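Local coordinates for protein tRNA (guanine(9)-N1)-methyltransferase (Schizosaccharomyces pombe, PDB 4JWH) that methylates N1 of guanine 9 in cytoplasmic tRNA, using S-adenosyl-L-methionine as the methyl donor, at residues S102-F112 and L203-I214. Residues are numbered along the deposited sequence; the frame is centred on the assembly and turned at random.
Sequences SSIRIVLDCAF and LDEDKIYIIGAI. With SAH (S-adenosyl-L-homocysteine), chain C.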
ATOM      1  N   SER A 102      -6.658   8.062  11.340  1.00 26.43           N
ATOM      2  CA  SER A 102      -7.004   6.687  11.642  1.00 25.01           C
ATOM      3  C   SER A 102      -5.825   6.083  12.416  1.00 23.62           C
ATOM      4  O   SER A 102      -4.680   6.461  12.213  1.00 22.63           O
ATOM      5  CB  SER A 102      -7.205   5.945  10.304  1.00 25.23           C
ATOM      6  OG  SER A 102      -7.296   4.535  10.462  1.00 26.81           O
ATOM      7  N   SER A 103      -6.091   5.136  13.299  1.00 23.08           N
ATOM      8  CA  SER A 103      -4.998   4.418  13.945  1.00 22.17           C
ATOM      9  C   SER A 103      -4.377   3.329  13.019  1.00 21.53           C
ATOM     10  O   SER A 103      -3.347   2.743  13.341  1.00 20.16           O
ATOM     11  CB  SER A 103      -5.486   3.823  15.264  1.00 22.79           C
ATOM     12  OG  SER A 103      -6.602   3.006  15.008  1.00 24.98           O
ATOM     13  N   ILE A 104      -4.983   3.069  11.859  1.00 20.33           N
ATOM     14  CA  ILE A 104      -4.428   2.047  10.944  1.00 20.49           C
ATOM     15  C   ILE A 104      -2.983   2.334  10.530  1.00 20.34           C
ATOM     16  O   ILE A 104      -2.610   3.497  10.332  1.00 19.88           O
ATOM     17  CB  ILE A 104      -5.352   1.825   9.720  1.00 20.85           C
ATOM     18  CG1 ILE A 104      -6.653   1.184  10.206  1.00 22.52           C
ATOM     19  CG2 ILE A 104      -4.699   0.917   8.648  1.00 18.72           C
ATOM     20  CD1 ILE A 104      -7.871   1.345   9.259  1.00 19.07           C
ATOM     21  N   ARG A 105      -2.166   1.273  10.464  1.00 19.81           N
ATOM     22  CA  ARG A 105      -0.858   1.318   9.822  1.00 19.92           C
ATOM     23  C   ARG A 105      -1.016   0.716   8.436  1.00 19.75           C
ATOM     24  O   ARG A 105      -1.644  -0.328   8.297  1.00 20.06           O
ATOM     25  CB  ARG A 105       0.195   0.509  10.586  1.00 18.78           C
ATOM     26  CG  ARG A 105       0.856   1.260  11.757  1.00 23.36           C
ATOM     27  CD  ARG A 105      -0.154   1.776  12.769  1.00 22.51           C
ATOM     28  NE  ARG A 105      -1.036   0.740  13.310  1.00 25.73           N
ATOM     29  CZ  ARG A 105      -0.719  -0.089  14.308  1.00 26.91           C
ATOM     30  NH1 ARG A 105       0.499  -0.052  14.860  1.00 26.68           N
ATOM     31  NH2 ARG A 105      -1.621  -0.967  14.736  1.00 23.69           N
ATOM     32  N   ILE A 106      -0.465   1.374   7.425  1.00 19.37           N
ATOM     33  CA  ILE A 106      -0.336   0.746   6.096  1.00 19.99           C
ATOM     34  C   ILE A 106       1.133   0.612   5.758  1.00 18.85           C
ATOM     35  O   ILE A 106       1.874   1.569   5.838  1.00 20.02           O
ATOM     36  CB  ILE A 106      -1.122   1.497   4.975  1.00 19.98           C
ATOM     37  CG1 ILE A 106      -2.640   1.472   5.278  1.00 19.87           C
ATOM     38  CG2 ILE A 106      -0.754   0.915   3.561  1.00 19.60           C
ATOM     39  CD1 ILE A 106      -3.563   2.090   4.183  1.00 20.28           C
ATOM     40  N   VAL A 107       1.546  -0.587   5.379  1.00 18.83           N
ATOM     41  CA  VAL A 107       2.955  -0.880   5.105  1.00 18.76           C
ATOM     42  C   VAL A 107       3.211  -1.066   3.608  1.00 19.11           C
ATOM     43  O   VAL A 107       2.600  -1.946   2.963  1.00 18.99           O
ATOM     44  CB  VAL A 107       3.396  -2.183   5.811  1.00 19.63           C
ATOM     45  CG1 VAL A 107       4.798  -2.559   5.444  1.00 20.62           C
ATOM     46  CG2 VAL A 107       3.210  -2.091   7.343  1.00 19.69           C
ATOM     47  N   LEU A 108       4.149  -0.285   3.068  1.00 17.92           N
ATOM     48  CA  LEU A 108       4.713  -0.622   1.773  1.00 18.55           C
ATOM     49  C   LEU A 108       5.901  -1.570   1.988  1.00 19.59           C
ATOM     50  O   LEU A 108       6.937  -1.185   2.591  1.00 19.04           O
ATOM     51  CB  LEU A 108       5.087   0.635   0.984  1.00 19.02           C
ATOM     52  CG  LEU A 108       4.026   1.747   0.952  1.00 19.26           C
ATOM     53  CD1 LEU A 108       4.476   2.960   0.154  1.00 20.89           C
ATOM     54  CD2 LEU A 108       2.630   1.240   0.492  1.00 18.48           C
ATOM     55  N   ASP A 109       5.724  -2.823   1.545  1.00 18.40           N
ATOM     56  CA  ASP A 109       6.738  -3.851   1.712  1.00 18.83           C
ATOM     57  C   ASP A 109       7.736  -3.687   0.571  1.00 19.02           C
ATOM     58  O   ASP A 109       7.483  -4.111  -0.557  1.00 17.02           O
ATOM     59  CB  ASP A 109       6.116  -5.255   1.690  1.00 18.34           C
ATOM     60  CG  ASP A 109       7.157  -6.377   1.677  1.00 19.43           C
ATOM     61  OD1 ASP A 109       8.347  -6.157   2.020  1.00 18.47           O
ATOM     62  OD2 ASP A 109       6.763  -7.513   1.370  1.00 19.86           O
ATOM     63  N   CYS A 110       8.868  -3.064   0.878  1.00 19.12           N
ATOM     64  CA  CYS A 110       9.830  -2.739  -0.158  1.00 20.46           C
ATOM     65  C   CYS A 110      10.965  -3.748  -0.246  1.00 20.24           C
ATOM     66  O   CYS A 110      12.092  -3.371  -0.488  1.00 20.97           O
ATOM     67  CB  CYS A 110      10.394  -1.318   0.037  1.00 20.18           C
ATOM     68  SG  CYS A 110       9.177   0.021   0.005  1.00 21.81           S
ATOM     69  N   ALA A 111      10.651  -5.026  -0.100  1.00 20.90           N
ATOM     70  CA  ALA A 111      11.647  -6.092  -0.142  1.00 22.09           C
ATOM     71  C   ALA A 111      12.012  -6.627  -1.514  1.00 22.84           C
ATOM     72  O   ALA A 111      12.770  -7.602  -1.600  1.00 23.45           O
ATOM     73  CB  ALA A 111      11.197  -7.269   0.769  1.00 22.62           C
ATOM     74  N   PHE A 112      11.514  -6.013  -2.591  1.00 23.28           N
ATOM     75  CA  PHE A 112      11.616  -6.662  -3.935  1.00 23.97           C
ATOM     76  C   PHE A 112      12.493  -5.911  -4.956  1.00 24.73           C
ATOM     77  O   PHE A 112      12.372  -6.123  -6.162  1.00 23.37           O
ATOM     78  CB  PHE A 112      10.218  -6.895  -4.535  1.00 22.92           C
ATOM     79  CG  PHE A 112       9.231  -7.443  -3.557  1.00 23.56           C
ATOM     80  CD1 PHE A 112       9.261  -8.797  -3.197  1.00 22.77           C
ATOM     81  CD2 PHE A 112       8.286  -6.605  -2.968  1.00 21.78           C
ATOM     82  CE1 PHE A 112       8.358  -9.305  -2.262  1.00 24.55           C
ATOM     83  CE2 PHE A 112       7.381  -7.101  -2.048  1.00 21.54           C
ATOM     84  CZ  PHE A 112       7.416  -8.456  -1.688  1.00 22.29           C
ATOM     85  N   LEU A 203     -11.791  -2.267   6.553  1.00 24.09           N
ATOM     86  CA  LEU A 203     -10.502  -2.043   7.192  1.00 24.78           C
ATOM     87  C   LEU A 203     -10.706  -1.849   8.673  1.00 25.50           C
ATOM     88  O   LEU A 203     -11.452  -0.978   9.092  1.00 26.13           O
ATOM     89  CB  LEU A 203      -9.743  -0.853   6.579  1.00 24.89           C
ATOM     90  CG  LEU A 203      -9.620  -0.886   5.047  1.00 26.30           C
ATOM     91  CD1 LEU A 203      -9.057   0.396   4.482  1.00 26.33           C
ATOM     92  CD2 LEU A 203      -8.775  -2.063   4.609  1.00 26.47           C
ATOM     93  N   ASP A 204     -10.002  -2.666   9.445  1.00 26.32           N
ATOM     94  CA  ASP A 204     -10.098  -2.739  10.893  1.00 27.24           C
ATOM     95  C   ASP A 204      -9.172  -1.678  11.516  1.00 26.19           C
ATOM     96  O   ASP A 204      -7.987  -1.642  11.207  1.00 24.45           O
ATOM     97  CB  ASP A 204      -9.546  -4.115  11.250  1.00 29.18           C
ATOM     98  CG  ASP A 204     -10.376  -4.868  12.212  1.00 34.29           C
ATOM     99  OD1 ASP A 204     -10.509  -4.407  13.368  1.00 41.06           O
ATOM    100  OD2 ASP A 204     -10.832  -5.979  11.829  1.00 40.16           O
ATOM    101  N   GLU A 205      -9.686  -0.851  12.416  1.00 24.32           N
ATOM    102  CA  GLU A 205      -8.824   0.137  13.074  1.00 24.88           C
ATOM    103  C   GLU A 205      -7.596  -0.447  13.792  1.00 24.16           C
ATOM    104  O   GLU A 205      -6.618   0.271  14.014  1.00 24.02           O
ATOM    105  CB  GLU A 205      -9.610   1.083  14.022  1.00 25.75           C
ATOM    106  CG  GLU A 205     -10.364   2.287  13.349  1.00 28.46           C
ATOM    107  CD  GLU A 205      -9.475   3.311  12.589  1.00 33.90           C
ATOM    108  OE1 GLU A 205      -8.645   4.017  13.227  1.00 34.19           O
ATOM    109  OE2 GLU A 205      -9.637   3.448  11.336  1.00 34.40           O
ATOM    110  N   ASP A 206      -7.640  -1.715  14.194  1.00 23.45           N
ATOM    111  CA  ASP A 206      -6.503  -2.258  14.956  1.00 23.78           C
ATOM    112  C   ASP A 206      -5.554  -3.098  14.078  1.00 23.29           C
ATOM    113  O   ASP A 206      -4.552  -3.653  14.575  1.00 21.90           O
ATOM    114  CB  ASP A 206      -6.945  -2.963  16.278  1.00 24.45           C
ATOM    115  CG  ASP A 206      -7.756  -4.227  16.029  1.00 28.28           C
ATOM    116  OD1 ASP A 206      -7.718  -5.166  16.862  1.00 31.10           O
ATOM    117  OD2 ASP A 206      -8.424  -4.298  14.970  1.00 30.81           O
ATOM    118  N   LYS A 207      -5.816  -3.111  12.762  1.00 21.26           N
ATOM    119  CA  LYS A 207      -5.016  -3.935  11.857  1.00 21.03           C
ATOM    120  C   LYS A 207      -3.953  -3.171  11.045  1.00 20.67           C
ATOM    121  O   LYS A 207      -3.914  -1.929  10.994  1.00 20.18           O
ATOM    122  CB  LYS A 207      -5.934  -4.760  10.929  1.00 20.19           C
ATOM    123  CG  LYS A 207      -6.897  -5.713  11.703  1.00 24.38           C
ATOM    124  CD  LYS A 207      -6.165  -6.913  12.262  1.00 28.52           C
ATOM    125  CE  LYS A 207      -7.080  -7.825  13.038  1.00 32.72           C
ATOM    126  NZ  LYS A 207      -8.239  -8.277  12.215  1.00 33.96           N
ATOM    127  N   ILE A 208      -3.086  -3.938  10.399  1.00 20.17           N
ATOM    128  CA  ILE A 208      -1.951  -3.374   9.740  1.00 20.04           C
ATOM    129  C   ILE A 208      -1.975  -4.005   8.376  1.00 20.13           C
ATOM    130  O   ILE A 208      -1.881  -5.219   8.269  1.00 21.65           O
ATOM    131  CB  ILE A 208      -0.652  -3.685  10.516  1.00 19.66           C
ATOM    132  CG1 ILE A 208      -0.722  -3.070  11.929  1.00 20.61           C
ATOM    133  CG2 ILE A 208       0.550  -3.187   9.740  1.00 19.68           C
ATOM    134  CD1 ILE A 208       0.383  -3.555  12.856  1.00 22.43           C
ATOM    135  N   TYR A 209      -2.157  -3.189   7.341  1.00 19.03           N
ATOM    136  CA  TYR A 209      -2.378  -3.716   5.970  1.00 17.50           C
ATOM    137  C   TYR A 209      -1.124  -3.548   5.177  1.00 16.79           C
ATOM    138  O   TYR A 209      -0.552  -2.487   5.201  1.00 16.79           O
ATOM    139  CB  TYR A 209      -3.577  -3.003   5.294  1.00 16.27           C
ATOM    140  CG  TYR A 209      -4.820  -3.360   6.058  1.00 18.82           C
ATOM    141  CD1 TYR A 209      -5.421  -4.606   5.877  1.00 18.78           C
ATOM    142  CD2 TYR A 209      -5.329  -2.505   7.039  1.00 18.93           C
ATOM    143  CE1 TYR A 209      -6.558  -4.973   6.618  1.00 23.57           C
ATOM    144  CE2 TYR A 209      -6.445  -2.865   7.793  1.00 19.51           C
ATOM    145  CZ  TYR A 209      -7.043  -4.107   7.577  1.00 21.69           C
ATOM    146  OH  TYR A 209      -8.146  -4.481   8.296  1.00 23.02           O
ATOM    147  N   ILE A 210      -0.680  -4.602   4.498  1.00 15.48           N
ATOM    148  CA  ILE A 210       0.565  -4.546   3.732  1.00 15.68           C
ATOM    149  C   ILE A 210       0.268  -4.493   2.239  1.00 16.52           C
ATOM    150  O   ILE A 210      -0.530  -5.275   1.743  1.00 18.22           O
ATOM    151  CB  ILE A 210       1.474  -5.757   4.012  1.00 15.36           C
ATOM    152  CG1 ILE A 210       1.728  -5.909   5.530  1.00 13.83           C
ATOM    153  CG2 ILE A 210       2.834  -5.620   3.286  1.00 13.21           C
ATOM    154  CD1 ILE A 210       2.102  -7.345   5.917  1.00 12.27           C
ATOM    155  N   ILE A 211       0.934  -3.577   1.538  1.00 17.42           N
ATOM    156  CA  ILE A 211       0.950  -3.535   0.063  1.00 16.92           C
ATOM    157  C   ILE A 211       2.345  -3.937  -0.420  1.00 18.03           C
ATOM    158  O   ILE A 211       3.356  -3.402   0.077  1.00 17.56           O
ATOM    159  CB  ILE A 211       0.594  -2.124  -0.470  1.00 17.26           C
ATOM    160  CG1 ILE A 211      -0.740  -1.643   0.150  1.00 15.83           C
ATOM    161  CG2 ILE A 211       0.564  -2.121  -2.014  1.00 17.07           C
ATOM    162  CD1 ILE A 211      -1.069  -0.171  -0.073  1.00 13.14           C
ATOM    163  N   GLY A 212       2.419  -4.890  -1.359  1.00 16.93           N
ATOM    164  CA  GLY A 212       3.701  -5.191  -2.030  1.00 17.32           C
ATOM    165  C   GLY A 212       4.253  -4.021  -2.832  1.00 17.95           C
ATOM    166  O   GLY A 212       3.612  -3.543  -3.768  1.00 17.38           O
ATOM    167  N   ALA A 213       5.445  -3.542  -2.487  1.00 18.33           N
ATOM    168  CA  ALA A 213       5.999  -2.399  -3.224  1.00 19.60           C
ATOM    169  C   ALA A 213       6.784  -2.956  -4.402  1.00 20.62           C
ATOM    170  O   ALA A 213       8.004  -3.154  -4.328  1.00 20.04           O
ATOM    171  CB  ALA A 213       6.876  -1.498  -2.334  1.00 19.35           C
ATOM    172  N   ILE A 214       6.060  -3.221  -5.483  1.00 21.54           N
ATOM    173  CA  ILE A 214       6.652  -3.778  -6.691  1.00 23.40           C
ATOM    174  C   ILE A 214       5.841  -3.416  -7.946  1.00 24.59           C
ATOM    175  O   ILE A 214       4.613  -3.421  -7.943  1.00 25.06           O
ATOM    176  CB  ILE A 214       6.838  -5.334  -6.577  1.00 23.80           C
ATOM    177  CG1 ILE A 214       7.632  -5.883  -7.790  1.00 25.11           C
ATOM    178  CG2 ILE A 214       5.491  -6.051  -6.351  1.00 22.86           C
ATOM    179  CD1 ILE A 214       8.006  -7.343  -7.701  1.00 25.92           C
TER
HETATM  180  N   SAH C 401       2.694 -10.031  -8.749  1.00 20.00           N
HETATM  181  CA  SAH C 401       2.762  -9.019  -7.707  1.00 20.00           C
HETATM  182  CB  SAH C 401       2.265  -7.698  -8.353  1.00 20.00           C
HETATM  183  CG  SAH C 401       1.420  -6.927  -7.428  1.00 20.00           C
HETATM  184  SD  SAH C 401       0.791  -5.318  -7.713  1.00 20.00           S
HETATM  185  C   SAH C 401       2.127  -9.612  -6.456  1.00 20.00           C
HETATM  186  O   SAH C 401       1.517  -9.021  -5.617  1.00 20.00           O
HETATM  187  OXT SAH C 401       2.286 -10.772  -6.222  1.00 20.00           O
HETATM  188  C5' SAH C 401       1.367  -4.473  -6.296  1.00 20.00           C
HETATM  189  C4' SAH C 401       0.598  -4.650  -4.991  1.00 20.00           C
HETATM  190  O4' SAH C 401      -0.678  -4.089  -5.028  1.00 20.00           O
HETATM  191  C3' SAH C 401       0.394  -6.083  -4.485  1.00 20.00           C
HETATM  192  O3' SAH C 401       1.521  -6.594  -3.835  1.00 20.00           O
HETATM  193  C2' SAH C 401      -0.797  -5.978  -3.597  1.00 20.00           C
HETATM  194  O2' SAH C 401      -0.359  -5.608  -2.329  1.00 20.00           O
HETATM  195  C1' SAH C 401      -1.559  -4.870  -4.276  1.00 20.00           C
HETATM  196  N9  SAH C 401      -2.698  -5.350  -5.077  1.00 20.00           N
HETATM  197  C8  SAH C 401      -2.856  -5.204  -6.362  1.00 20.00           C
HETATM  198  N7  SAH C 401      -4.003  -5.669  -6.782  1.00 20.00           N
HETATM  199  C5  SAH C 401      -4.630  -6.100  -5.732  1.00 20.00           C
HETATM  200  C6  SAH C 401      -5.919  -6.729  -5.443  1.00 20.00           C
HETATM  201  N6  SAH C 401      -6.763  -6.983  -6.410  1.00 20.00           N
HETATM  202  N1  SAH C 401      -6.193  -7.033  -4.198  1.00 20.00           N
HETATM  203  C2  SAH C 401      -5.345  -6.777  -3.218  1.00 20.00           C
HETATM  204  N3  SAH C 401      -4.168  -6.233  -3.397  1.00 20.00           N
HETATM  205  C4  SAH C 401      -3.759  -5.870  -4.606  1.00 20.00           C
HETATM  206  O   HOH W   1      -3.721  -0.565  13.343  1.00 23.35           O
HETATM  207  O   HOH W   2      10.520  -3.477  -3.275  1.00 18.25           O
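Two neighbouring parallel strands in the middle of the SPOUT-type sheet, 105-109 and 208-212, pair through a ladder of five backbone hydrogen bonds. R105 O takes Y209 N, V107 exchanges bonds with Y209 O and I211 N, and D109 N reaches I211 O. In the last bond A213 N comes to D109 O (2.9 Å) from above the carbonyl plane, as strand 208-212 ends in an inverse gamma turn centred on A213. On one face I211 CD1 touches I106 CG2 (3.8 Å) and L108 CD2, a layer backed by helix 254-267 at I106. On the other, V107 CG2 meets I208 CG2 at 3.7 Å, while R105, its chain bent at chi2 and chi3, lays one guanidinium face over I208 CG1. R105 NH2 donates a hydrogen bond to a water in the guanidinium plane, which also lies within hydrogen-bonding distance of E205 O and K207 O. D109 turns its carboxylate to Y191 and K227. Before the strands, each E205 carboxylate oxygen is met on its syn side, a little out of plane, OE2 by S102 OG (2.7 Å) and OE1 by S103 N (2.8 Å). Past the strands' C-terminal ends, a second water links F112 N to A213 O. I211, G212 and I214 belong to the S-adenosyl-L-homocysteine pocket, G212 N bonding O2' at 3.0 Å, in keeping with the SPOUT alpha/beta-knot fold, whose strand ends and following loops hold the cofactor.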